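Local atomic coordinates of probable enoyl-CoA hydratase/isomerase (Mycobacterium abscessus, PDB entry 3SWX), a protein that probably acts on acyl-CoA thioesters as an enoyl-CoA hydratase or isomerase of the crotonase-like family. Residues L43-Y48 and R99-P104; I13-Y18 and D51-A56; M37-A42 and A83-E88. All blocks are in the same frame, centred on the assembly; numbering follows the deposited sequence.

Interaction 1: L43-Y48 and R99-P104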
loop_
_atom_site.group_PDB
_atom_site.type_symbol
_atom_site.label_atom_id
_atom_site.label_comp_id
_atom_site.label_asym_id
_atom_site.label_seq_id
_atom_site.Cartn_x
_atom_site.Cartn_y
_atom_site.Cartn_z
ATOM N N LEU B 43 -6.574 -27.917 10.607
ATOM C CA LEU B 43 -7.705 -28.786 10.255
ATOM C C LEU B 43 -9.016 -28.002 10.191
ATOM O O LEU B 43 -9.774 -28.119 9.210
ATOM C CB LEU B 43 -7.837 -29.952 11.238
ATOM C CG LEU B 43 -6.731 -31.011 11.138
ATOM C CD1 LEU B 43 -6.808 -32.062 12.273
ATOM C CD2 LEU B 43 -6.784 -31.707 9.767
ATOM N N ALA B 44 -9.275 -27.191 11.218
ATOM C CA ALA B 44 -10.513 -26.439 11.301
ATOM C C ALA B 44 -10.688 -25.554 10.074
ATOM O O ALA B 44 -11.767 -25.517 9.470
ATOM C CB ALA B 44 -10.557 -25.607 12.587
ATOM N N LEU B 45 -9.618 -24.872 9.681
ATOM C CA LEU B 45 -9.667 -23.992 8.517
ATOM C C LEU B 45 -9.783 -24.774 7.220
ATOM O O LEU B 45 -10.426 -24.321 6.277
ATOM C CB LEU B 45 -8.478 -23.045 8.511
ATOM C CG LEU B 45 -8.501 -21.999 9.637
ATOM C CD1 LEU B 45 -7.249 -21.138 9.597
ATOM C CD2 LEU B 45 -9.768 -21.131 9.568
ATOM N N GLY B 46 -9.196 -25.969 7.176
ATOM C CA GLY B 46 -9.353 -26.858 6.003
ATOM C C GLY B 46 -10.784 -27.367 5.879
ATOM O O GLY B 46 -11.358 -27.399 4.789
ATOM N N GLU B 47 -11.363 -27.753 7.014
ATOM C CA GLU B 47 -12.787 -28.085 7.089
ATOM C C GLU B 47 -13.638 -26.903 6.602
ATOM O O GLU B 47 -14.583 -27.078 5.816
ATOM C CB GLU B 47 -13.159 -28.438 8.528
ATOM C CG GLU B 47 -14.360 -29.326 8.687
ATOM C CD GLU B 47 -13.968 -30.745 9.081
ATOM O OE1 GLU B 47 -13.391 -30.913 10.187
ATOM O OE2 GLU B 47 -14.228 -31.678 8.279
ATOM N N TYR B 48 -13.291 -25.695 7.047
ATOM C CA TYR B 48 -14.046 -24.504 6.656
ATOM C C TYR B 48 -14.064 -24.375 5.127
ATOM O O TYR B 48 -15.121 -24.198 4.506
ATOM C CB TYR B 48 -13.463 -23.250 7.347
ATOM C CG TYR B 48 -13.950 -21.932 6.790
ATOM C CD1 TYR B 48 -15.311 -21.658 6.677
ATOM C CD2 TYR B 48 -13.039 -20.944 6.383
ATOM C CE1 TYR B 48 -15.762 -20.452 6.153
ATOM C CE2 TYR B 48 -13.476 -19.736 5.855
ATOM C CZ TYR B 48 -14.847 -19.490 5.750
ATOM O OH TYR B 48 -15.299 -18.293 5.244
ATOM N N ARG B 99 -0.876 -21.823 -0.607
ATOM C CA ARG B 99 -2.312 -22.035 -0.594
ATOM C C ARG B 99 -3.008 -21.050 0.340
ATOM O O ARG B 99 -2.584 -20.858 1.478
ATOM C CB ARG B 99 -2.585 -23.475 -0.148
ATOM C CG ARG B 99 -4.027 -23.933 -0.306
ATOM C CD ARG B 99 -4.157 -25.406 0.081
ATOM N NE ARG B 99 -5.548 -25.843 0.121
ATOM C CZ ARG B 99 -5.999 -26.850 0.870
ATOM N NH1 ARG B 99 -5.173 -27.522 1.681
ATOM N NH2 ARG B 99 -7.286 -27.184 0.830
ATOM N N GLN B 100 -4.079 -20.442 -0.142
ATOM C CA GLN B 100 -4.877 -19.537 0.660
ATOM C C GLN B 100 -6.362 -19.921 0.680
ATOM O O GLN B 100 -6.862 -20.610 -0.226
ATOM C CB GLN B 100 -4.727 -18.107 0.138
ATOM C CG GLN B 100 -3.357 -17.538 0.348
ATOM C CD GLN B 100 -2.633 -17.298 -0.925
ATOM O OE1 GLN B 100 -2.296 -18.240 -1.676
ATOM N NE2 GLN B 100 -2.368 -16.019 -1.196
ATOM N N LEU B 101 -7.055 -19.438 1.709
ATOM C CA LEU B 101 -8.506 -19.639 1.852
ATOM C C LEU B 101 -9.315 -19.004 0.716
ATOM O O LEU B 101 -9.037 -17.873 0.291
ATOM C CB LEU B 101 -8.999 -19.076 3.186
ATOM C CG LEU B 101 -8.543 -19.831 4.437
ATOM C CD1 LEU B 101 -9.029 -19.112 5.699
ATOM C CD2 LEU B 101 -9.050 -21.299 4.379
ATOM N N SER B 102 -10.331 -19.734 0.264
ATOM C CA SER B 102 -11.210 -19.302 -0.832
ATOM C C SER B 102 -12.349 -18.463 -0.330
ATOM O O SER B 102 -13.072 -17.867 -1.121
ATOM C CB SER B 102 -11.832 -20.522 -1.536
ATOM O OG SER B 102 -10.835 -21.275 -2.190
ATOM N N LYS B 103 -12.523 -18.451 0.987
ATOM C CA LYS B 103 -13.636 -17.751 1.615
ATOM C C LYS B 103 -13.113 -16.896 2.759
ATOM O O LYS B 103 -11.978 -17.103 3.234
ATOM C CB LYS B 103 -14.683 -18.743 2.116
ATOM C CG LYS B 103 -15.248 -19.614 1.032
ATOM C CD LYS B 103 -16.309 -20.527 1.566
ATOM C CE LYS B 103 -15.746 -21.639 2.423
ATOM N NZ LYS B 103 -16.825 -22.606 2.769
ATOM N N PRO B 104 -13.936 -15.934 3.209
ATOM C CA PRO B 104 -13.444 -14.899 4.118
ATOM C C PRO B 104 -13.058 -15.393 5.503
ATOM O O PRO B 104 -13.677 -16.315 6.030
ATOM C CB PRO B 104 -14.608 -13.910 4.179
ATOM C CG PRO B 104 -15.349 -14.120 2.908
ATOM C CD PRO B 104 -15.274 -15.597 2.690
#
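In the crotonase-like fold, helix 35-50 is the first long helix laid against the six-stranded sheet, and here its last turns meet the loop that leads into strand 105-109, chiefly through Tyr48 and Lys103. The phenol of Tyr48 reaches across to the backbone of that loop: Tyr48 OH donates to Pro104 O at 2.7 Å, in the carbonyl plane and on a lone pair. With CG anti to the backbone N (chi1 167°), the ring is swung across so that its OH meets that carbonyl. Lys103 answers in the other direction. Its chain, bent at chi3 (-72°), passes obliquely over one face of the Tyr48 ring, with Lys103 CE 4.2 Å from the ring centroid in a CH-pi contact, and Lys103 NZ then donates to Tyr48 O at 2.9 Å. NZ also bonds to Leu54 O, so this buried ammonium is held by at least two backbone carbonyls. Leu101 packs beside them, Leu101 CD1 lying at the edge of the Tyr48 ring and 4.4 Å from Leu45 CD2. Pro104 packs on Val212 and Leu216 of helix 209-225 and on Leu168 of a second subunit. Two reciprocal side-chain-to-backbone bonds thus fasten a helix to the entry of a parallel strand in the core of the crotonase fold.

Interaction 2: I13-Y18 and D51-A56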
loop_
_atom_site.group_PDB
_atom_site.type_symbol
_atom_site.label_atom_id
_atom_site.label_comp_id
_atom_site.label_asym_id
_atom_site.label_seq_id
_atom_site.Cartn_x
_atom_site.Cartn_y
_atom_site.Cartn_z
ATOM N N ILE B 13 -15.242 -24.313 19.014
ATOM C CA ILE B 13 -15.903 -24.075 17.756
ATOM C C ILE B 13 -17.418 -23.984 17.911
ATOM O O ILE B 13 -18.035 -24.809 18.585
ATOM C CB ILE B 13 -15.507 -25.170 16.729
ATOM C CG1 ILE B 13 -14.029 -24.964 16.336
ATOM C CG2 ILE B 13 -16.437 -25.128 15.508
ATOM C CD1 ILE B 13 -13.655 -25.429 14.964
ATOM N N ARG B 14 -18.005 -22.973 17.279
ATOM C CA ARG B 14 -19.444 -22.841 17.212
ATOM C C ARG B 14 -19.822 -22.371 15.829
ATOM O O ARG B 14 -18.963 -21.832 15.103
ATOM C CB ARG B 14 -19.945 -21.810 18.231
ATOM C CG ARG B 14 -19.639 -22.131 19.683
ATOM C CD ARG B 14 -19.896 -20.934 20.565
ATOM N NE ARG B 14 -18.752 -20.024 20.604
ATOM C CZ ARG B 14 -18.773 -18.788 21.108
ATOM N NH1 ARG B 14 -19.883 -18.267 21.602
ATOM N NH2 ARG B 14 -17.672 -18.057 21.104
ATOM N N ARG B 15 -21.100 -22.564 15.490
ATOM C CA ARG B 15 -21.698 -22.065 14.246
ATOM C C ARG B 15 -22.857 -21.142 14.537
ATOM O O ARG B 15 -23.715 -21.454 15.357
ATOM C CB ARG B 15 -22.282 -23.201 13.429
ATOM C CG ARG B 15 -21.318 -24.055 12.719
ATOM C CD ARG B 15 -22.054 -24.814 11.638
ATOM N NE ARG B 15 -21.181 -25.764 10.969
ATOM C CZ ARG B 15 -21.367 -26.218 9.730
ATOM N NH1 ARG B 15 -22.392 -25.807 8.980
ATOM N NH2 ARG B 15 -20.509 -27.085 9.235
ATOM N N ASP B 16 -22.887 -20.024 13.834
ATOM C CA ASP B 16 -23.967 -19.072 13.891
ATOM C C ASP B 16 -24.442 -18.920 12.453
ATOM O O ASP B 16 -23.989 -18.030 11.701
ATOM C CB ASP B 16 -23.437 -17.755 14.476
ATOM C CG ASP B 16 -24.506 -16.689 14.631
ATOM O OD1 ASP B 16 -25.701 -16.995 14.459
ATOM O OD2 ASP B 16 -24.119 -15.535 14.944
ATOM N N GLY B 17 -25.332 -19.838 12.065
ATOM C CA GLY B 17 -25.850 -19.914 10.695
ATOM C C GLY B 17 -24.746 -20.215 9.693
ATOM O O GLY B 17 -24.080 -21.229 9.769
ATOM N N TYR B 18 -24.531 -19.292 8.767
ATOM C CA TYR B 18 -23.480 -19.420 7.757
ATOM C C TYR B 18 -22.079 -19.045 8.269
ATOM O O TYR B 18 -21.103 -19.116 7.528
ATOM C CB TYR B 18 -23.794 -18.511 6.572
ATOM C CG TYR B 18 -25.072 -18.810 5.825
ATOM C CD1 TYR B 18 -25.251 -20.012 5.186
ATOM C CD2 TYR B 18 -26.075 -17.855 5.725
ATOM C CE1 TYR B 18 -26.414 -20.285 4.463
ATOM C CE2 TYR B 18 -27.252 -18.109 5.003
ATOM C CZ TYR B 18 -27.412 -19.325 4.376
ATOM O OH TYR B 18 -28.566 -19.581 3.669
ATOM N N ASP B 51 -16.488 -26.828 3.386
ATOM C CA ASP B 51 -17.884 -26.820 3.789
ATOM C C ASP B 51 -18.694 -25.732 3.075
ATOM O O ASP B 51 -18.623 -24.546 3.433
ATOM C CB ASP B 51 -17.986 -26.608 5.291
ATOM C CG ASP B 51 -19.383 -26.849 5.807
ATOM O OD1 ASP B 51 -19.520 -27.252 6.975
ATOM O OD2 ASP B 51 -20.342 -26.669 5.032
ATOM N N THR B 52 -19.521 -26.135 2.118
ATOM C CA THR B 52 -20.260 -25.170 1.307
ATOM C C THR B 52 -21.410 -24.465 2.067
ATOM O O THR B 52 -22.003 -23.502 1.554
ATOM C CB THR B 52 -20.831 -25.844 0.059
ATOM O OG1 THR B 52 -21.742 -26.857 0.468
ATOM C CG2 THR B 52 -19.715 -26.480 -0.797
ATOM N N ASP B 53 -21.737 -24.933 3.272
ATOM C CA ASP B 53 -22.735 -24.251 4.097
ATOM C C ASP B 53 -22.152 -23.001 4.772
ATOM O O ASP B 53 -22.906 -22.177 5.299
ATOM C CB ASP B 53 -23.271 -25.171 5.199
ATOM C CG ASP B 53 -24.226 -26.225 4.686
ATOM O OD1 ASP B 53 -24.713 -26.117 3.536
ATOM O OD2 ASP B 53 -24.500 -27.167 5.460
ATOM N N LEU B 54 -20.831 -22.859 4.774
ATOM C CA LEU B 54 -20.193 -21.768 5.499
ATOM C C LEU B 54 -19.739 -20.674 4.542
ATOM O O LEU B 54 -19.142 -20.952 3.509
ATOM C CB LEU B 54 -19.042 -22.297 6.348
ATOM C CG LEU B 54 -19.485 -23.320 7.402
ATOM C CD1 LEU B 54 -18.270 -23.940 8.125
ATOM C CD2 LEU B 54 -20.484 -22.710 8.425
ATOM N N ARG B 55 -20.033 -19.433 4.906
ATOM C CA ARG B 55 -19.778 -18.288 4.048
ATOM C C ARG B 55 -18.736 -17.310 4.599
ATOM O O ARG B 55 -18.292 -16.430 3.868
ATOM C CB ARG B 55 -21.096 -17.536 3.819
ATOM C CG ARG B 55 -22.177 -18.377 3.140
ATOM C CD ARG B 55 -23.451 -17.590 2.888
ATOM N NE ARG B 55 -24.375 -18.380 2.071
ATOM C CZ ARG B 55 -25.482 -17.906 1.490
ATOM N NH1 ARG B 55 -25.832 -16.636 1.620
ATOM N NH2 ARG B 55 -26.233 -18.701 0.747
ATOM N N ALA B 56 -18.398 -17.448 5.882
ATOM C CA ALA B 56 -17.445 -16.582 6.580
ATOM C C ALA B 56 -16.956 -17.290 7.839
ATOM O O ALA B 56 -17.625 -18.180 8.351
ATOM C CB ALA B 56 -18.080 -15.269 6.942
#
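Tyr18 and Arg55 run side by side and point the same way, so the arginine can be followed along the tyrosine from CB to its tip. Arg55 CB lies 4.0 Å from Tyr18 CB, and CG keeps close to the same methylene. Arg55 CD then comes over the ring, 3.6 Å from Tyr18 CG, where it makes a CH-pi contact. NE sits above the ring centre, and Arg55 CZ lies over the ring, 3.8 Å from Tyr18 CZ. The guanidinium lies flat on the ring, planes 10° apart, a stacked cation-pi pair made possible by a chain extended from CG to NE. At the tip, NH2 passes near the phenol oxygen but bonds to Phe262 O, while NH1 bonds to Ala205 O; these two carbonyls fix the rotation of the stacked group. At the backbone, Arg55 N donates to Tyr18 O at 2.8 Å in an almost straight bond (175°), and Asp53 O meets the ring edge in its plane.

Toward strand 11-16, Arg15 NH2 forms a salt bridge with Asp51 OD1; its modelled closeness is doubtful, and the N-H points far from straight at the oxygen. The guanidinium and carboxylate planes are turned 55° apart. Leu54 CD2 lies over one face of the Arg15 guanidinium, toward its rim, 3.7 Å from Arg15 NH1. The other carboxylate oxygen, Asp51 OD2, accepts from Asp53 N at 2.8 Å, closing an Asx turn within the type I turn from Asp51 to Leu54. The turn of the 11-16/19-24 hairpin thus packs on the link from helix 35-50 to strand 56-61, the closing part of a beta-alpha-beta crossover, as in the crotonase-like fold.

Interaction 3: M37-A42 and A83-E88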
loop_
_atom_site.group_PDB
_atom_site.type_symbol
_atom_site.label_atom_id
_atom_site.label_comp_id
_atom_site.label_asym_id
_atom_site.label_seq_id
_atom_site.Cartn_x
_atom_site.Cartn_y
_atom_site.Cartn_z
ATOM N N MET B 37 -2.430 -27.232 18.862
ATOM C CA MET B 37 -3.268 -26.112 18.386
ATOM C C MET B 37 -2.894 -25.656 16.973
ATOM O O MET B 37 -3.769 -25.296 16.187
ATOM C CB MET B 37 -3.273 -24.921 19.352
ATOM C CG MET B 37 -4.482 -24.000 19.121
ATOM S SD MET B 37 -4.800 -22.826 20.438
ATOM C CE MET B 37 -3.242 -21.925 20.515
ATOM N N LEU B 38 -1.606 -25.689 16.647
ATOM C CA LEU B 38 -1.178 -25.492 15.264
ATOM C C LEU B 38 -1.907 -26.432 14.309
ATOM O O LEU B 38 -2.489 -25.985 13.305
ATOM C CB LEU B 38 0.346 -25.673 15.128
ATOM C CG LEU B 38 1.126 -24.500 15.708
ATOM C CD1 LEU B 38 2.605 -24.846 15.848
ATOM C CD2 LEU B 38 0.926 -23.271 14.820
ATOM N N GLU B 39 -1.908 -27.725 14.648
ATOM C CA GLU B 39 -2.488 -28.757 13.780
ATOM C C GLU B 39 -4.015 -28.705 13.759
ATOM O O GLU B 39 -4.630 -28.857 12.704
ATOM C CB GLU B 39 -1.966 -30.160 14.171
ATOM C CG GLU B 39 -0.431 -30.256 14.027
ATOM C CD GLU B 39 0.125 -31.668 14.094
ATOM O OE1 GLU B 39 -0.484 -32.536 14.750
ATOM O OE2 GLU B 39 1.198 -31.900 13.490
ATOM N N GLU B 40 -4.631 -28.455 14.908
ATOM C CA GLU B 40 -6.080 -28.347 14.971
ATOM C C GLU B 40 -6.601 -27.138 14.182
ATOM O O GLU B 40 -7.568 -27.266 13.409
ATOM C CB GLU B 40 -6.565 -28.321 16.425
ATOM C CG GLU B 40 -6.414 -29.693 17.107
ATOM C CD GLU B 40 -7.188 -29.815 18.399
ATOM O OE1 GLU B 40 -7.420 -28.792 19.089
ATOM O OE2 GLU B 40 -7.554 -30.957 18.729
ATOM N N LEU B 41 -5.961 -25.980 14.349
ATOM C CA LEU B 41 -6.364 -24.779 13.592
ATOM C C LEU B 41 -6.246 -25.001 12.085
ATOM O O LEU B 41 -7.127 -24.604 11.308
ATOM C CB LEU B 41 -5.574 -23.539 14.030
ATOM C CG LEU B 41 -6.018 -22.199 13.415
ATOM C CD1 LEU B 41 -7.515 -21.995 13.637
ATOM C CD2 LEU B 41 -5.214 -20.979 13.947
ATOM N N ALA B 42 -5.167 -25.648 11.672
ATOM C CA ALA B 42 -5.011 -26.078 10.273
ATOM C C ALA B 42 -6.180 -26.938 9.797
ATOM O O ALA B 42 -6.738 -26.698 8.720
ATOM C CB ALA B 42 -3.664 -26.815 10.074
ATOM N N ALA B 83 9.812 -29.827 8.969
ATOM C CA ALA B 83 8.598 -30.633 8.844
ATOM C C ALA B 83 7.340 -29.754 8.833
ATOM O O ALA B 83 7.335 -28.635 9.367
ATOM C CB ALA B 83 8.526 -31.658 9.968
ATOM N N SER B 84 6.277 -30.265 8.220
ATOM C CA SER B 84 5.035 -29.515 8.105
ATOM C C SER B 84 4.154 -29.773 9.324
ATOM O O SER B 84 4.079 -30.890 9.831
ATOM C CB SER B 84 4.289 -29.898 6.826
ATOM O OG SER B 84 3.230 -28.998 6.562
ATOM N N LEU B 85 3.502 -28.718 9.798
ATOM C CA LEU B 85 2.494 -28.854 10.830
ATOM C C LEU B 85 1.097 -28.693 10.226
ATOM O O LEU B 85 0.139 -28.376 10.933
ATOM C CB LEU B 85 2.768 -27.860 11.959
ATOM C CG LEU B 85 4.037 -28.287 12.709
ATOM C CD1 LEU B 85 4.905 -27.097 13.113
ATOM C CD2 LEU B 85 3.682 -29.167 13.902
ATOM N N THR B 86 0.990 -28.949 8.920
ATOM C CA THR B 86 -0.297 -29.021 8.239
ATOM C C THR B 86 -0.664 -30.486 8.021
ATOM O O THR B 86 -0.067 -31.158 7.184
ATOM C CB THR B 86 -0.253 -28.289 6.880
ATOM O OG1 THR B 86 0.294 -26.976 7.060
ATOM C CG2 THR B 86 -1.653 -28.200 6.253
ATOM N N PRO B 87 -1.642 -31.001 8.783
ATOM C CA PRO B 87 -2.097 -32.356 8.455
ATOM C C PRO B 87 -2.932 -32.361 7.177
ATOM O O PRO B 87 -3.378 -31.296 6.729
ATOM C CB PRO B 87 -2.975 -32.751 9.655
ATOM C CG PRO B 87 -2.846 -31.666 10.664
ATOM C CD PRO B 87 -2.363 -30.444 9.940
ATOM N N GLU B 88 -3.139 -33.558 6.611
ATOM C CA GLU B 88 -4.158 -33.774 5.592
ATOM C C GLU B 88 -5.503 -33.601 6.301
ATOM O O GLU B 88 -5.596 -33.977 7.453
ATOM C CB GLU B 88 -4.054 -35.219 5.034
HETATM O O HOH W 1 -0.184 -25.905 11.444
#
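Pro87 and Leu85 meet helix 35-50 on the side formed by Leu38, Glu39 and Ala42, three residues spaced to lie along one flank of the helix. The proline ring rests between two of them: Pro87 CD is 3.9 Å from Ala42 CB, while Pro87 CG touches Glu39 CB and Glu39 O. Beside it, Glu39 reaches across Leu85 at about a right angle. Glu39 CG lies 3.7 Å from Leu85 O, and at the end of the chain Glu39 OE2 comes to 3.7 Å from Leu85 CD2. The first torsion of Glu39 (chi1 -61°) sets CG anti to the carbonyl carbon, and the chain extends from there, which brings its aliphatic part alongside the loop and the carboxylate past the leucine. The other branch of Leu85, CD1, faces Leu38 CD1, with Leu85 CD1 and Leu38 CD1 4.2 Å apart.

No direct hydrogen bond joins the two segments. A water bridges them instead, donating weakly to Leu38 O at 3.0 Å and also to Leu85 O, where it is modelled unusually close, so that length is doubtful. In the crotonase-like fold this is where the irregular connection between helix 76-81 and strand 105-109 passes along helix 35-50, which links parallel strands 19-24 and 56-61.

Farther out, Thr86 N donates to Ser84 OG at 3.3 Å, an ST turn that shapes the loop just before it reaches the helix. Leu85 also packs on Glu78 of helix 76-81, and a 1,2-ethanediol, probably from the crystallisation liquor, lies about 4 Å from its side chain. On the helix side, Leu38 is backed by Phe33 and Trp94, while a backbone hydrogen bond between Ala42 and Ile91 ties the same loop to the helix again a few residues later.

Helix 35-50 serves both interaction 1 and interaction 3, receiving two parts of the same long connection between helix 76-81 and strand 105-109; Leu43 CD2 packs on Pro87 and Glu88 where the two meet. Interaction 1 is wholly buried and relies on side chains bonded to backbone carbonyls. Interactions 2 and 3 are both only partly buried: interaction 3 joins its segments by apolar touches and one water, whereas interaction 2, with several exposed residues, turns to charge, in a salt bridge and a stacked arginine. Interactions 1 and 2 adjoin through Lys103 and through Tyr48 OH beside Ala56. Interactions 2 and 3 do not touch, their centres being about 21 Å apart.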